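Local structure of ureidoglycolate hydrolase (Arabidopsis thaliana, 4PXE) at residues 95-103 with 401-409; 23-32 with 45-54. The protein hydrolyses (S)-ureidoglycolate to glyoxylate, ammonium and carbon dioxide with two manganese ions per subunit, a step of purine breakdown in plants. One frame throughout, in Å; residues are numbered along the deposited sequence.

Contact 1. Residues 95-103 with 401-409. With MN (manganese (II) ion), chain D; MN (manganese (II) ion), chain C.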
loop_
_atom_site.group_PDB
_atom_site.type_symbol
_atom_site.label_atom_id
_atom_site.label_comp_id
_atom_site.label_asym_id
_atom_site.label_seq_id
_atom_site.Cartn_x
_atom_site.Cartn_y
_atom_site.Cartn_z
ATOM N N ALA A 95 -16.723 8.537 -6.039
ATOM C CA ALA A 95 -15.531 9.369 -6.184
ATOM C C ALA A 95 -14.314 8.531 -5.827
ATOM O O ALA A 95 -14.270 7.910 -4.758
ATOM C CB ALA A 95 -15.610 10.558 -5.254
ATOM N N ILE A 96 -13.321 8.511 -6.707
ATOM C CA ILE A 96 -12.077 7.793 -6.400
ATOM C C ILE A 96 -11.312 8.483 -5.262
ATOM O O ILE A 96 -11.591 9.632 -4.933
ATOM C CB ILE A 96 -11.182 7.590 -7.651
ATOM C CG1 ILE A 96 -10.488 8.888 -8.074
ATOM C CG2 ILE A 96 -11.980 7.000 -8.793
ATOM C CD1 ILE A 96 -9.544 8.692 -9.244
ATOM N N PRO A 97 -10.367 7.777 -4.632
ATOM C CA PRO A 97 -9.657 8.424 -3.522
ATOM C C PRO A 97 -9.019 9.776 -3.868
ATOM O O PRO A 97 -8.312 9.905 -4.873
ATOM C CB PRO A 97 -8.582 7.390 -3.159
ATOM C CG PRO A 97 -9.242 6.069 -3.495
ATOM C CD PRO A 97 -10.031 6.341 -4.747
ATOM N N TYR A 98 -9.294 10.767 -3.023
ATOM C CA TYR A 98 -8.690 12.100 -3.129
ATOM C C TYR A 98 -8.970 12.750 -4.466
ATOM O O TYR A 98 -8.063 13.229 -5.162
ATOM C CB TYR A 98 -7.182 12.051 -2.835
ATOM C CG TYR A 98 -6.893 11.700 -1.398
ATOM C CD1 TYR A 98 -6.856 12.687 -0.425
ATOM C CD2 TYR A 98 -6.693 10.382 -1.010
ATOM C CE1 TYR A 98 -6.606 12.383 0.897
ATOM C CE2 TYR A 98 -6.435 10.062 0.319
ATOM C CZ TYR A 98 -6.403 11.070 1.263
ATOM O OH TYR A 98 -6.145 10.774 2.588
ATOM N N SER A 99 -10.247 12.777 -4.809
ATOM C CA SER A 99 -10.680 13.385 -6.059
ATOM C C SER A 99 -11.527 14.635 -5.794
ATOM O O SER A 99 -11.520 15.173 -4.681
ATOM C CB SER A 99 -11.413 12.365 -6.922
ATOM O OG SER A 99 -12.555 11.837 -6.262
ATOM N N GLY A 100 -12.238 15.105 -6.818
ATOM C CA GLY A 100 -12.976 16.358 -6.741
ATOM C C GLY A 100 -14.457 16.173 -6.456
ATOM O O GLY A 100 -14.913 15.053 -6.213
ATOM N N LYS A 101 -15.204 17.279 -6.522
ATOM C CA LYS A 101 -16.614 17.332 -6.139
ATOM C C LYS A 101 -17.576 17.362 -7.335
ATOM O O LYS A 101 -18.792 17.363 -7.149
ATOM C CB LYS A 101 -16.900 18.598 -5.307
ATOM C CG LYS A 101 -15.943 18.878 -4.155
ATOM C CD LYS A 101 -16.398 20.096 -3.328
ATOM C CE LYS A 101 -16.461 21.393 -4.120
ATOM N NZ LYS A 101 -16.662 22.576 -3.197
ATOM N N TYR A 102 -17.037 17.402 -8.550
ATOM C CA TYR A 102 -17.844 17.684 -9.751
ATOM C C TYR A 102 -17.996 16.493 -10.698
ATOM O O TYR A 102 -19.030 16.348 -11.362
ATOM C CB TYR A 102 -17.273 18.906 -10.503
ATOM C CG TYR A 102 -17.282 20.171 -9.675
ATOM C CD1 TYR A 102 -18.367 21.044 -9.717
ATOM C CD2 TYR A 102 -16.208 20.485 -8.845
ATOM C CE1 TYR A 102 -18.387 22.192 -8.943
ATOM C CE2 TYR A 102 -16.218 21.629 -8.073
ATOM C CZ TYR A 102 -17.312 22.479 -8.132
ATOM O OH TYR A 102 -17.332 23.626 -7.357
ATOM N N ASP A 103 -16.975 15.644 -10.743
ATOM C CA ASP A 103 -17.007 14.443 -11.574
ATOM C C ASP A 103 -18.223 13.591 -11.214
ATOM O O ASP A 103 -18.416 13.236 -10.055
ATOM C CB ASP A 103 -15.704 13.677 -11.349
ATOM C CG ASP A 103 -15.632 12.406 -12.127
ATOM O OD1 ASP A 103 -16.353 12.245 -13.117
ATOM O OD2 ASP A 103 -14.820 11.548 -11.747
ATOM N N SER A 401 -9.129 17.081 -13.176
ATOM C CA SER A 401 -10.101 16.131 -12.664
ATOM C C SER A 401 -9.380 15.013 -11.912
ATOM O O SER A 401 -8.162 14.854 -12.039
ATOM C CB SER A 401 -10.979 15.594 -13.800
ATOM O OG SER A 401 -12.122 14.933 -13.290
ATOM N N HIS A 402 -10.128 14.267 -11.107
ATOM C CA HIS A 402 -9.565 13.224 -10.240
ATOM C C HIS A 402 -8.555 13.788 -9.246
ATOM O O HIS A 402 -7.591 13.124 -8.860
ATOM C CB HIS A 402 -8.957 12.079 -11.056
ATOM C CG HIS A 402 -9.973 11.139 -11.612
ATOM N ND1 HIS A 402 -9.637 10.023 -12.349
ATOM C CD2 HIS A 402 -11.324 11.152 -11.540
ATOM C CE1 HIS A 402 -10.736 9.384 -12.701
ATOM N NE2 HIS A 402 -11.775 10.045 -12.220
ATOM N N LYS A 403 -8.808 15.021 -8.825
ATOM C CA LYS A 403 -7.991 15.693 -7.819
ATOM C C LYS A 403 -8.810 16.870 -7.290
ATOM O O LYS A 403 -9.741 17.333 -7.962
ATOM C CB LYS A 403 -6.621 16.120 -8.374
ATOM C CG LYS A 403 -6.648 16.972 -9.622
ATOM C CD LYS A 403 -5.216 17.201 -10.083
ATOM C CE LYS A 403 -5.160 17.923 -11.409
ATOM N NZ LYS A 403 -3.732 18.126 -11.802
ATOM N N PRO A 404 -8.484 17.353 -6.080
ATOM C CA PRO A 404 -9.345 18.353 -5.435
ATOM C C PRO A 404 -9.370 19.723 -6.116
ATOM O O PRO A 404 -10.235 20.531 -5.786
ATOM C CB PRO A 404 -8.758 18.465 -4.018
ATOM C CG PRO A 404 -7.386 17.926 -4.120
ATOM C CD PRO A 404 -7.458 16.842 -5.154
ATOM N N GLU A 405 -8.436 19.974 -7.024
ATOM C CA GLU A 405 -8.411 21.216 -7.806
ATOM C C GLU A 405 -9.507 21.280 -8.872
ATOM O O GLU A 405 -9.731 22.335 -9.470
ATOM C CB GLU A 405 -7.040 21.391 -8.463
ATOM C CG GLU A 405 -5.905 21.686 -7.482
ATOM C CD GLU A 405 -5.193 20.444 -6.952
ATOM O OE1 GLU A 405 -5.667 19.300 -7.130
ATOM O OE2 GLU A 405 -4.110 20.626 -6.349
ATOM N N GLU A 406 -10.174 20.152 -9.117
ATOM C CA GLU A 406 -11.306 20.094 -10.040
ATOM C C GLU A 406 -12.329 21.186 -9.725
ATOM O O GLU A 406 -12.710 21.372 -8.571
ATOM C CB GLU A 406 -11.957 18.715 -9.920
ATOM C CG GLU A 406 -13.114 18.439 -10.873
ATOM C CD GLU A 406 -13.666 17.059 -10.617
ATOM O OE1 GLU A 406 -14.587 16.949 -9.790
ATOM O OE2 GLU A 406 -13.132 16.088 -11.199
ATOM N N TYR A 407 -12.776 21.910 -10.748
ATOM C CA TYR A 407 -13.736 22.994 -10.537
ATOM C C TYR A 407 -14.515 23.304 -11.801
ATOM O O TYR A 407 -13.931 23.412 -12.881
ATOM C CB TYR A 407 -13.007 24.267 -10.073
ATOM C CG TYR A 407 -13.938 25.431 -9.820
ATOM C CD1 TYR A 407 -14.588 25.562 -8.603
ATOM C CD2 TYR A 407 -14.166 26.403 -10.798
ATOM C CE1 TYR A 407 -15.448 26.624 -8.357
ATOM C CE2 TYR A 407 -15.023 27.467 -10.559
ATOM C CZ TYR A 407 -15.661 27.568 -9.343
ATOM O OH TYR A 407 -16.522 28.616 -9.117
ATOM N N SER A 408 -15.828 23.450 -11.658
ATOM C CA SER A 408 -16.663 24.040 -12.703
ATOM C C SER A 408 -17.506 25.132 -12.031
ATOM O O SER A 408 -17.987 24.953 -10.911
ATOM C CB SER A 408 -17.541 22.975 -13.357
ATOM O OG SER A 408 -18.201 23.505 -14.492
ATOM N N SER A 409 -17.675 26.273 -12.692
ATOM C CA SER A 409 -18.359 27.402 -12.059
ATOM C C SER A 409 -19.866 27.187 -11.994
ATOM O O SER A 409 -20.412 26.371 -12.735
ATOM C CB SER A 409 -18.060 28.698 -12.824
ATOM O OG SER A 409 -18.691 28.678 -14.091
HETATM MN MN MN D . -14.000 9.779 -12.787
HETATM MN MN MN C . -17.345 10.689 -14.299
HETATM O O HOH W 1 -7.539 10.783 -7.398
HETATM O O HOH W 2 -12.674 14.049 -9.535
HETATM O O HOH W 3 -13.601 19.660 -6.622
HETATM O O HOH W 4 -18.536 25.707 -8.503
HETATM O O HOH W 5 -18.431 9.483 -15.827
HETATM O O HOH W 6 -15.870 9.168 -13.634
HETATM O O HOH W 7 -15.677 10.589 -16.128
HETATM O O HOH W 8 -13.509 10.409 -14.433
#

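Contact 2. Residues 23-32 with 45-54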
loop_
_atom_site.group_PDB
_atom_site.type_symbol
_atom_site.label_atom_id
_atom_site.label_comp_id
_atom_site.label_asym_id
_atom_site.label_seq_id
_atom_site.Cartn_x
_atom_site.Cartn_y
_atom_site.Cartn_z
ATOM N N GLN A 23 -25.784 22.342 -3.216
ATOM C CA GLN A 23 -25.981 20.889 -3.226
ATOM C C GLN A 23 -24.682 20.137 -3.523
ATOM O O GLN A 23 -24.400 19.103 -2.912
ATOM C CB GLN A 23 -27.077 20.503 -4.210
ATOM C CG GLN A 23 -28.447 21.005 -3.766
ATOM C CD GLN A 23 -29.541 20.749 -4.783
ATOM O OE1 GLN A 23 -29.278 20.569 -5.975
ATOM N NE2 GLN A 23 -30.779 20.737 -4.318
ATOM N N ILE A 24 -23.883 20.672 -4.443
ATOM C CA ILE A 24 -22.571 20.107 -4.747
ATOM C C ILE A 24 -21.718 20.090 -3.483
ATOM O O ILE A 24 -21.087 19.090 -3.155
ATOM C CB ILE A 24 -21.861 20.906 -5.876
ATOM C CG1 ILE A 24 -22.554 20.665 -7.223
ATOM C CG2 ILE A 24 -20.381 20.549 -5.966
ATOM C CD1 ILE A 24 -22.025 19.463 -7.976
ATOM N N ASP A 25 -21.732 21.197 -2.752
ATOM C CA ASP A 25 -20.939 21.301 -1.531
ATOM C C ASP A 25 -21.461 20.366 -0.443
ATOM O O ASP A 25 -20.673 19.694 0.222
ATOM C CB ASP A 25 -20.927 22.748 -1.028
ATOM C CG ASP A 25 -20.208 23.685 -1.973
ATOM O OD1 ASP A 25 -19.381 23.203 -2.773
ATOM O OD2 ASP A 25 -20.475 24.902 -1.905
ATOM N N GLU A 26 -22.775 20.322 -0.256
ATOM C CA GLU A 26 -23.351 19.409 0.728
ATOM C C GLU A 26 -23.014 17.954 0.423
ATOM O O GLU A 26 -22.602 17.205 1.319
ATOM C CB GLU A 26 -24.863 19.615 0.852
ATOM C CG GLU A 26 -25.210 20.937 1.528
ATOM C CD GLU A 26 -26.696 21.154 1.721
ATOM O OE1 GLU A 26 -27.506 20.361 1.197
ATOM O OE2 GLU A 26 -27.059 22.142 2.402
ATOM N N LEU A 27 -23.157 17.552 -0.835
ATOM C CA LEU A 27 -22.838 16.172 -1.192
ATOM C C LEU A 27 -21.363 15.832 -0.932
ATOM O O LEU A 27 -21.030 14.712 -0.539
ATOM C CB LEU A 27 -23.218 15.874 -2.643
ATOM C CG LEU A 27 -23.378 14.382 -2.943
ATOM C CD1 LEU A 27 -24.647 13.833 -2.300
ATOM C CD2 LEU A 27 -23.385 14.119 -4.431
ATOM N N SER A 28 -20.479 16.804 -1.131
ATOM C CA SER A 28 -19.051 16.579 -0.942
ATOM C C SER A 28 -18.679 16.290 0.512
ATOM O O SER A 28 -17.580 15.794 0.782
ATOM C CB SER A 28 -18.237 17.768 -1.469
ATOM O OG SER A 28 -18.250 18.861 -0.562
ATOM N N SER A 29 -19.587 16.597 1.440
ATOM C CA SER A 29 -19.326 16.310 2.853
ATOM C C SER A 29 -19.373 14.813 3.162
ATOM O O SER A 29 -18.838 14.382 4.179
ATOM C CB SER A 29 -20.313 17.061 3.750
ATOM O OG SER A 29 -21.601 16.481 3.699
ATOM N N PHE A 30 -20.013 14.033 2.290
ATOM C CA PHE A 30 -20.068 12.579 2.458
ATOM C C PHE A 30 -18.803 11.967 1.872
ATOM O O PHE A 30 -18.787 11.485 0.743
ATOM C CB PHE A 30 -21.320 11.993 1.808
ATOM C CG PHE A 30 -22.602 12.622 2.286
ATOM C CD1 PHE A 30 -22.938 12.605 3.631
ATOM C CD2 PHE A 30 -23.461 13.235 1.393
ATOM C CE1 PHE A 30 -24.120 13.183 4.072
ATOM C CE2 PHE A 30 -24.638 13.810 1.825
ATOM C CZ PHE A 30 -24.964 13.790 3.170
ATOM N N SER A 31 -17.744 11.987 2.665
ATOM C CA SER A 31 -16.409 11.704 2.160
ATOM C C SER A 31 -15.534 11.065 3.218
ATOM O O SER A 31 -15.582 11.460 4.387
ATOM C CB SER A 31 -15.763 13.014 1.711
ATOM O OG SER A 31 -14.432 12.812 1.290
ATOM N N ASP A 32 -14.708 10.114 2.794
ATOM C CA ASP A 32 -13.707 9.526 3.680
ATOM C C ASP A 32 -12.373 10.276 3.653
ATOM O O ASP A 32 -11.456 9.948 4.405
ATOM C CB ASP A 32 -13.508 8.042 3.363
ATOM C CG ASP A 32 -14.606 7.174 3.948
ATOM O OD1 ASP A 32 -15.062 7.468 5.076
ATOM O OD2 ASP A 32 -15.024 6.209 3.277
ATOM N N ASP A 45 -20.448 3.454 3.943
ATOM C CA ASP A 45 -21.364 4.333 4.665
ATOM C C ASP A 45 -21.524 5.709 4.000
ATOM O O ASP A 45 -22.637 6.233 3.913
ATOM C CB ASP A 45 -20.972 4.460 6.147
ATOM C CG ASP A 45 -19.629 5.136 6.353
ATOM O OD1 ASP A 45 -18.762 5.062 5.455
ATOM O OD2 ASP A 45 -19.438 5.742 7.431
ATOM N N LYS A 46 -20.421 6.276 3.514
ATOM C CA LYS A 46 -20.481 7.559 2.809
ATOM C C LYS A 46 -21.316 7.460 1.530
ATOM O O LYS A 46 -22.077 8.376 1.211
ATOM C CB LYS A 46 -19.071 8.070 2.482
ATOM C CG LYS A 46 -18.139 8.196 3.690
ATOM C CD LYS A 46 -18.793 8.993 4.809
ATOM C CE LYS A 46 -17.828 9.210 5.974
ATOM N NZ LYS A 46 -17.368 7.926 6.559
ATOM N N ASP A 47 -21.172 6.357 0.797
ATOM C CA ASP A 47 -21.979 6.116 -0.397
ATOM C C ASP A 47 -23.463 6.054 -0.049
ATOM O O ASP A 47 -24.295 6.663 -0.727
ATOM C CB ASP A 47 -21.549 4.814 -1.085
ATOM C CG ASP A 47 -22.302 4.544 -2.383
ATOM O OD1 ASP A 47 -22.570 5.498 -3.139
ATOM O OD2 ASP A 47 -22.620 3.370 -2.661
ATOM N N VAL A 48 -23.787 5.324 1.017
ATOM C CA VAL A 48 -25.171 5.200 1.459
ATOM C C VAL A 48 -25.771 6.571 1.821
ATOM O O VAL A 48 -26.904 6.878 1.441
ATOM C CB VAL A 48 -25.305 4.186 2.631
ATOM C CG1 VAL A 48 -26.727 4.214 3.210
ATOM C CG2 VAL A 48 -24.947 2.783 2.163
ATOM N N SER A 49 -25.006 7.398 2.528
ATOM C CA SER A 49 -25.450 8.753 2.865
ATOM C C SER A 49 -25.719 9.600 1.618
ATOM O O SER A 49 -26.714 10.330 1.547
ATOM C CB SER A 49 -24.420 9.451 3.752
ATOM O OG SER A 49 -24.337 8.816 5.014
ATOM N N ALA A 50 -24.840 9.491 0.632
ATOM C CA ALA A 50 -25.001 10.232 -0.615
ATOM C C ALA A 50 -26.201 9.737 -1.428
ATOM O O ALA A 50 -26.932 10.548 -2.006
ATOM C CB ALA A 50 -23.728 10.160 -1.440
ATOM N N ARG A 51 -26.413 8.417 -1.473
ATOM C CA ARG A 51 -27.606 7.861 -2.131
ATOM C C ARG A 51 -28.882 8.428 -1.516
ATOM O O ARG A 51 -29.817 8.789 -2.228
ATOM C CB ARG A 51 -27.645 6.332 -1.997
ATOM C CG ARG A 51 -26.549 5.576 -2.737
ATOM C CD ARG A 51 -26.575 4.083 -2.370
ATOM N NE ARG A 51 -25.453 3.418 -3.021
ATOM C CZ ARG A 51 -25.515 2.811 -4.198
ATOM N NH1 ARG A 51 -26.665 2.714 -4.846
ATOM N NH2 ARG A 51 -24.417 2.295 -4.722
ATOM N N ARG A 52 -28.910 8.484 -0.188
ATOM C CA ARG A 52 -30.085 8.976 0.522
ATOM C C ARG A 52 -30.335 10.450 0.211
ATOM O O ARG A 52 -31.477 10.861 0.018
ATOM C CB ARG A 52 -29.938 8.735 2.026
ATOM C CG ARG A 52 -29.907 7.249 2.392
ATOM C CD ARG A 52 -29.539 7.025 3.848
ATOM N NE ARG A 52 -30.425 7.731 4.768
ATOM C CZ ARG A 52 -31.549 7.222 5.265
ATOM N NH1 ARG A 52 -31.929 5.998 4.927
ATOM N NH2 ARG A 52 -32.293 7.937 6.098
ATOM N N TYR A 53 -29.258 11.231 0.144
ATOM C CA TYR A 53 -29.352 12.651 -0.168
ATOM C C TYR A 53 -29.967 12.838 -1.553
ATOM O O TYR A 53 -30.884 13.637 -1.731
ATOM C CB TYR A 53 -27.956 13.284 -0.095
ATOM C CG TYR A 53 -27.911 14.777 -0.330
ATOM C CD1 TYR A 53 -27.835 15.289 -1.618
ATOM C CD2 TYR A 53 -27.917 15.672 0.731
ATOM C CE1 TYR A 53 -27.777 16.660 -1.844
ATOM C CE2 TYR A 53 -27.861 17.044 0.515
ATOM C CZ TYR A 53 -27.791 17.525 -0.779
ATOM O OH TYR A 53 -27.733 18.882 -1.003
ATOM N N VAL A 54 -29.484 12.073 -2.527
ATOM C CA VAL A 54 -30.002 12.150 -3.888
ATOM C C VAL A 54 -31.460 11.674 -4.002
ATOM O O VAL A 54 -32.284 12.317 -4.654
ATOM C CB VAL A 54 -29.097 11.374 -4.883
ATOM C CG1 VAL A 54 -29.754 11.296 -6.245
ATOM C CG2 VAL A 54 -27.734 12.054 -4.994
HETATM O O HOH W 9 -16.111 4.237 4.661
#

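Contact 1. Residues 95-103 with 401-409
Glu-406 reaches from the 401-409 loop to the backbone just ahead of Asp-103, a metal ligand. Its CB passes Gly-100 CA at 4.1 Å, and CG, anti to the backbone N (chi1 -177°), starts an extended chain that brings the carboxylate to the backbone NH groups of Tyr-102 and Asp-103. At the tip, OE1 takes two backbone bonds: Tyr-102 N at 2.8 Å, nearly along the C-O axis, and Asp-103 N at 2.9 Å, from above the carboxylate plane. OE2 accepts from Ser-401 OG and from a water that also bonds Gly-100 N, so both oxygens of this buried group are engaged and its rotation is fixed. Gly-100 C lies 3.4 Å from Glu-406 OE1.

Asp-103 bridges the two manganese ions, one oxygen to each, the dinuclear centre of the M20 family. OD2 and His-402 NE2 both bind the manganese ion of chain D, NE2 at 2.3 Å from it, and OD2 lies at the edge of the imidazole. Ile-96 CD1 sits over one face of that ring, 3.5 Å from its centroid, a CH-pi contact; ND1 bonds Asn-294 O of the second subunit. Tyr-102 lays one ring face over the backbone N of Ser-408, while a water joins its OH to Ser-408 O.

The 401-409 loop leads from strand 389-394 to helix 410-429. Strand 201-209 brings Ile-209 against Tyr-102 and Glu-406, helix 17-28 packs on Lys-101 and Tyr-102, and strand 38-40 bonds through Val-38 to Ser-99.

Contact 2. Residues 23-32 with 45-54
Helix 23-28 and helix 45-54 run nearly antiparallel, at 151° with axes 10.6 Å apart, and beyond the first the chain comes within 5.0 Å of the second, CA to CA, at Phe-30 and Lys-46. Tyr-53, its CG anti to the backbone N (chi1 -177°), crosses to the first helix and gives its OH proton to Glu-26 OE1, 2.7 Å away on the anti side of the carboxylate, which stands almost upright to the ring. Leu-27 CD1 packs on Tyr-53 CD1 at 3.6 Å and on Ala-50 CB. Phe-30 fills the space nearer the start of the second helix: Ser-49 CB lies over one ring face, a CH-pi contact 3.9 Å from the centroid, and Ser-29 OG over the opposite face. Its backbone centres an inverse gamma turn, and the chain beyond lies beside strand 38-40, Asp-32 pairing with Thr-39; Phe-30 O accepts a hydrogen bond from Arg-40 NH1. The two helices form an antiparallel pair, with strand 38-40 in the connection between them and helix 105-120 against Leu-27 and Val-54. Lys-46, bent at chi2 (-51°) and chi4 (-60°), curls its NZ back between two carboxylates, to Asp-32 OD1 at 2.8 Å and Asp-45 OD2 at 3.1 Å. A methionine in its place would probably leave Asp-32 and Asp-45 facing each other without the positive charge between them. One water bonds Asp-32 OD2 and Asp-45 OD1.

How the contacts relate
Contact 2 closes along the chain before contact 1 opens, and their centres lie 14 Å apart. Helix 17-28 joins them: one side of it meets helix 45-60, while another meets Lys-101 and Tyr-102. There Lys-101 NZ forms a salt bridge with Asp-25 OD1 at 2.8 Å, Lys-101 CD packs on Ser-28 CB at 3.5 Å, and Tyr-102 CE1 rests on Ile-24 CG2 at 3.9 Å. Of the two, contact 1 supplies manganese ligands, with His-92, Glu-138 and His-208 completing the protein ligands; its His-402 side chain is also about 4 Å from the bound glyoxylate. Contact 2 lies farther from the metal site, the side chain of Leu-27 about 10 Å from that of Asp-103 and about 12 Å from a manganese ion.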